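Local coordinates for protein endoglucanase family 5 (Clostridium acetobutylicum ATCC 824, PDB 6PZ7) that probably hydrolyses internal beta-1,4 bonds of cellulose and related plant polysaccharides, as a broad-specificity GH5_4 endoglucanase, at residues E278-V289 and F326-V334. Residues are numbered along the deposited sequence; the frame is centred on the assembly and turned at random. Where two conformers were deposited one is given.
Sequences ESSRASLAKFYV and FPKLVRTIV
Two neighbouring outer helices of the (beta/alpha)8 TIM barrel, those following the seventh and eighth barrel strands, pack nearly parallel here, their axes 8.0 Å apart at an angle of 5°. Spacing this close suits the small Ala-282 and Ala-285, and Leu-329 enters as a knob among Glu-278, Arg-281, Ala-282 and Ala-285. Leu-329 CD1 lies 3.8 Å from Ala-285 CB, while Leu-329 CD2 sits over one face of the Arg-281 guanidinium. That cation, brought toward the second helix by a bend at chi3 and with its NH2 hydrogen-bonded to Ser-272 O, also meets Phe-326: the two planes stand 74° apart, and Arg-281 NH1 lies 3.5 Å above the centre of the Phe-326 ring, a cation-pi contact. Thr-332 OG1 lies 3.6 Å from Ala-285 CB and is satisfied on its own helix, at Leu-329 O. At the start of helix 327-334, where backbone N-H groups lack carbonyl partners from a preceding turn, Glu-278 supplies an acceptor. With CG anti to N (chi1 -176°) and an extended chain, its carboxylate reaches across: Leu-329 N donates to the anti lone pair of Glu-278 OE2 at 3.0 Å, and a weak, more bent hydrogen bond joins Lys-328 N to the same oxygen.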
loop_
_atom_site.group_PDB
_atom_site.type_symbol
_atom_site.label_atom_id
_atom_site.label_comp_id
_atom_site.label_asym_id
_atom_site.label_seq_id
_atom_site.Cartn_x
_atom_site.Cartn_y
_atom_site.Cartn_z
ATOM N N GLU A 278 9.998 -4.450 -21.668
ATOM C CA GLU A 278 10.375 -3.308 -20.826
ATOM C C GLU A 278 9.939 -1.983 -21.431
ATOM O O GLU A 278 9.516 -1.080 -20.694
ATOM C CB GLU A 278 11.892 -3.284 -20.539
ATOM C CG GLU A 278 12.245 -2.128 -19.557
ATOM C CD GLU A 278 13.699 -2.047 -19.220
ATOM O OE1 GLU A 278 14.514 -2.792 -19.824
ATOM O OE2 GLU A 278 14.047 -1.242 -18.360
ATOM N N SER A 279 10.032 -1.828 -22.756
ATOM C CA SER A 279 9.679 -0.553 -23.370
ATOM C C SER A 279 8.217 -0.204 -23.123
ATOM O O SER A 279 7.883 0.941 -22.804
ATOM C CB SER A 279 9.952 -0.628 -24.869
ATOM O OG SER A 279 11.304 -0.936 -25.102
ATOM N N SER A 280 7.327 -1.167 -23.329
ATOM C CA SER A 280 5.910 -0.918 -23.055
ATOM C C SER A 280 5.670 -0.635 -21.583
ATOM O O SER A 280 4.847 0.218 -21.229
ATOM C CB SER A 280 5.068 -2.130 -23.480
ATOM O OG SER A 280 4.884 -2.178 -24.896
ATOM N N ARG A 281 6.309 -1.412 -20.719
ATOM C CA ARG A 281 6.141 -1.192 -19.289
ATOM C C ARG A 281 6.607 0.196 -18.883
ATOM O O ARG A 281 5.969 0.849 -18.052
ATOM C CB ARG A 281 6.924 -2.252 -18.502
ATOM C CG ARG A 281 6.429 -3.687 -18.698
ATOM C CD ARG A 281 7.353 -4.708 -18.064
ATOM N NE ARG A 281 7.268 -4.677 -16.601
ATOM C CZ ARG A 281 8.165 -5.217 -15.789
ATOM N NH1 ARG A 281 9.288 -5.741 -16.275
ATOM N NH2 ARG A 281 7.952 -5.215 -14.475
ATOM N N ALA A 282 7.716 0.669 -19.466
ATOM C CA ALA A 282 8.220 2.016 -19.202
ATOM C C ALA A 282 7.297 3.081 -19.765
ATOM O O ALA A 282 7.079 4.105 -19.125
ATOM C CB ALA A 282 9.642 2.157 -19.755
ATOM N N SER A 283 6.753 2.865 -20.955
ATOM C CA SER A 283 5.788 3.828 -21.500
ATOM C C SER A 283 4.572 3.968 -20.592
ATOM O O SER A 283 4.123 5.074 -20.284
ATOM C CB SER A 283 5.343 3.388 -22.888
ATOM O OG SER A 283 6.384 3.471 -23.861
ATOM N N LEU A 284 4.083 2.848 -20.074
ATOM C CA LEU A 284 2.958 2.867 -19.145
ATOM C C LEU A 284 3.333 3.612 -17.881
ATOM O O LEU A 284 2.599 4.487 -17.412
ATOM C CB LEU A 284 2.490 1.441 -18.825
ATOM C CG LEU A 284 1.524 1.318 -17.639
ATOM C CD1 LEU A 284 0.237 2.107 -17.866
ATOM C CD2 LEU A 284 1.201 -0.160 -17.417
ATOM N N ALA A 285 4.474 3.251 -17.277
ATOM C CA ALA A 285 4.859 3.869 -16.005
ATOM C C ALA A 285 5.061 5.361 -16.174
ATOM O O ALA A 285 4.667 6.149 -15.311
ATOM C CB ALA A 285 6.126 3.218 -15.457
ATOM N N LYS A 286 5.690 5.771 -17.274
ATOM C CA LYS A 286 5.926 7.195 -17.477
ATOM C C LYS A 286 4.611 7.965 -17.477
ATOM O O LYS A 286 4.473 9.000 -16.809
ATOM C CB LYS A 286 6.675 7.414 -18.785
ATOM C CG LYS A 286 7.020 8.867 -19.025
ATOM C CD LYS A 286 7.855 9.027 -20.309
ATOM C CE LYS A 286 8.170 10.497 -20.580
ATOM N NZ LYS A 286 9.291 10.659 -21.552
ATOM N N PHE A 287 3.630 7.490 -18.255
ATOM C CA PHE A 287 2.345 8.173 -18.349
ATOM C C PHE A 287 1.593 8.086 -17.034
ATOM O O PHE A 287 1.024 9.087 -16.578
ATOM C CB PHE A 287 1.507 7.597 -19.484
ATOM C CG PHE A 287 0.235 8.345 -19.712
ATOM C CD1 PHE A 287 0.223 9.517 -20.452
ATOM C CD2 PHE A 287 -0.948 7.919 -19.146
ATOM C CE1 PHE A 287 -0.950 10.222 -20.627
ATOM C CE2 PHE A 287 -2.125 8.640 -19.337
ATOM C CZ PHE A 287 -2.119 9.781 -20.060
ATOM N N TYR A 288 1.602 6.922 -16.387
ATOM C CA TYR A 288 0.867 6.737 -15.142
ATOM C C TYR A 288 1.377 7.699 -14.086
ATOM O O TYR A 288 0.596 8.434 -13.476
ATOM C CB TYR A 288 1.013 5.269 -14.721
ATOM C CG TYR A 288 0.083 4.723 -13.668
ATOM C CD1 TYR A 288 -0.520 3.493 -13.857
ATOM C CD2 TYR A 288 -0.156 5.387 -12.478
ATOM C CE1 TYR A 288 -1.358 2.915 -12.868
ATOM C CE2 TYR A 288 -1.002 4.840 -11.486
ATOM C CZ TYR A 288 -1.595 3.624 -11.698
ATOM O OH TYR A 288 -2.397 3.128 -10.677
ATOM N N VAL A 289 2.686 7.709 -13.841
ATOM C CA VAL A 289 3.234 8.549 -12.785
ATOM C C VAL A 289 3.037 10.025 -13.115
ATOM O O VAL A 289 2.668 10.817 -12.235
ATOM C CB VAL A 289 4.706 8.187 -12.500
ATOM C CG1 VAL A 289 5.329 9.179 -11.540
ATOM C CG2 VAL A 289 4.833 6.767 -12.018
ATOM N N PHE A 326 15.579 -3.656 -14.728
ATOM C CA PHE A 326 14.867 -2.978 -15.812
ATOM C C PHE A 326 15.201 -1.493 -15.696
ATOM O O PHE A 326 14.424 -0.714 -15.130
ATOM C CB PHE A 326 13.361 -3.247 -15.750
ATOM C CG PHE A 326 13.018 -4.707 -15.810
ATOM C CD1 PHE A 326 13.133 -5.421 -16.989
ATOM C CD2 PHE A 326 12.642 -5.358 -14.673
ATOM C CE1 PHE A 326 12.852 -6.804 -16.983
ATOM C CE2 PHE A 326 12.348 -6.708 -14.706
ATOM C CZ PHE A 326 12.443 -7.399 -15.826
ATOM N N PRO A 327 16.377 -1.077 -16.156
ATOM C CA PRO A 327 16.850 0.290 -15.861
ATOM C C PRO A 327 16.036 1.363 -16.532
ATOM O O PRO A 327 15.893 2.457 -15.965
ATOM C CB PRO A 327 18.317 0.266 -16.346
ATOM C CG PRO A 327 18.358 -0.849 -17.367
ATOM C CD PRO A 327 17.404 -1.882 -16.841
ATOM N N LYS A 328 15.493 1.121 -17.711
ATOM C CA LYS A 328 14.666 2.140 -18.357
ATOM C C LYS A 328 13.365 2.331 -17.589
ATOM O O LYS A 328 12.921 3.463 -17.350
ATOM C CB LYS A 328 14.387 1.700 -19.776
ATOM C CG LYS A 328 13.460 2.564 -20.595
ATOM C CD LYS A 328 13.167 1.880 -21.929
ATOM C CE LYS A 328 12.238 2.702 -22.788
ATOM N NZ LYS A 328 12.300 2.241 -24.247
ATOM N N LEU A 329 12.787 1.232 -17.121
ATOM C CA LEU A 329 11.554 1.263 -16.355
ATOM C C LEU A 329 11.753 1.988 -15.039
ATOM O O LEU A 329 10.945 2.834 -14.663
ATOM C CB LEU A 329 11.066 -0.178 -16.167
ATOM C CG LEU A 329 9.880 -0.406 -15.276
ATOM C CD1 LEU A 329 8.644 0.417 -15.673
ATOM C CD2 LEU A 329 9.536 -1.855 -15.219
ATOM N N VAL A 330 12.818 1.667 -14.299
ATOM C CA VAL A 330 13.003 2.347 -13.025
ATOM C C VAL A 330 13.109 3.848 -13.250
ATOM O O VAL A 330 12.522 4.649 -12.509
ATOM C CB VAL A 330 14.216 1.782 -12.257
ATOM C CG1 VAL A 330 14.280 2.431 -10.842
ATOM C CG2 VAL A 330 14.153 0.278 -12.113
ATOM N N ARG A 331 13.875 4.249 -14.269
ATOM C CA ARG A 331 14.061 5.675 -14.517
ATOM C C ARG A 331 12.732 6.365 -14.839
ATOM O O ARG A 331 12.501 7.502 -14.388
ATOM C CB ARG A 331 15.103 5.893 -15.613
ATOM C CG ARG A 331 15.561 7.335 -15.777
ATOM C CD ARG A 331 16.356 7.816 -14.575
ATOM N NE ARG A 331 16.769 9.194 -14.780
ATOM C CZ ARG A 331 17.548 9.872 -13.951
ATOM N NH1 ARG A 331 18.001 9.304 -12.849
ATOM N NH2 ARG A 331 17.869 11.118 -14.245
ATOM N N THR A 332 11.843 5.734 -15.612
ATOM C CA THR A 332 10.525 6.325 -15.873
ATOM C C THR A 332 9.674 6.442 -14.615
ATOM O O THR A 332 8.786 7.317 -14.533
ATOM C CB THR A 332 9.726 5.601 -16.969
ATOM O OG1 THR A 332 9.399 4.249 -16.627
ATOM C CG2 THR A 332 10.539 5.569 -18.259
ATOM N N ILE A 333 9.846 5.529 -13.650
ATOM C CA ILE A 333 9.091 5.613 -12.410
ATOM C C ILE A 333 9.508 6.832 -11.598
ATOM O O ILE A 333 8.650 7.521 -11.030
ATOM C CB ILE A 333 9.186 4.308 -11.612
ATOM C CG1 ILE A 333 8.526 3.131 -12.363
ATOM C CG2 ILE A 333 8.568 4.467 -10.217
ATOM C CD1 ILE A 333 8.974 1.795 -11.912
ATOM N N VAL A 334 10.820 7.083 -11.476
ATOM C CA VAL A 334 11.350 8.095 -10.559
ATOM C C VAL A 334 11.554 9.468 -11.196
ATOM O O VAL A 334 11.942 10.418 -10.492
ATOM C CB VAL A 334 12.696 7.636 -9.946
ATOM C CG1 VAL A 334 12.518 6.369 -9.140
ATOM C CG2 VAL A 334 13.785 7.487 -11.018
#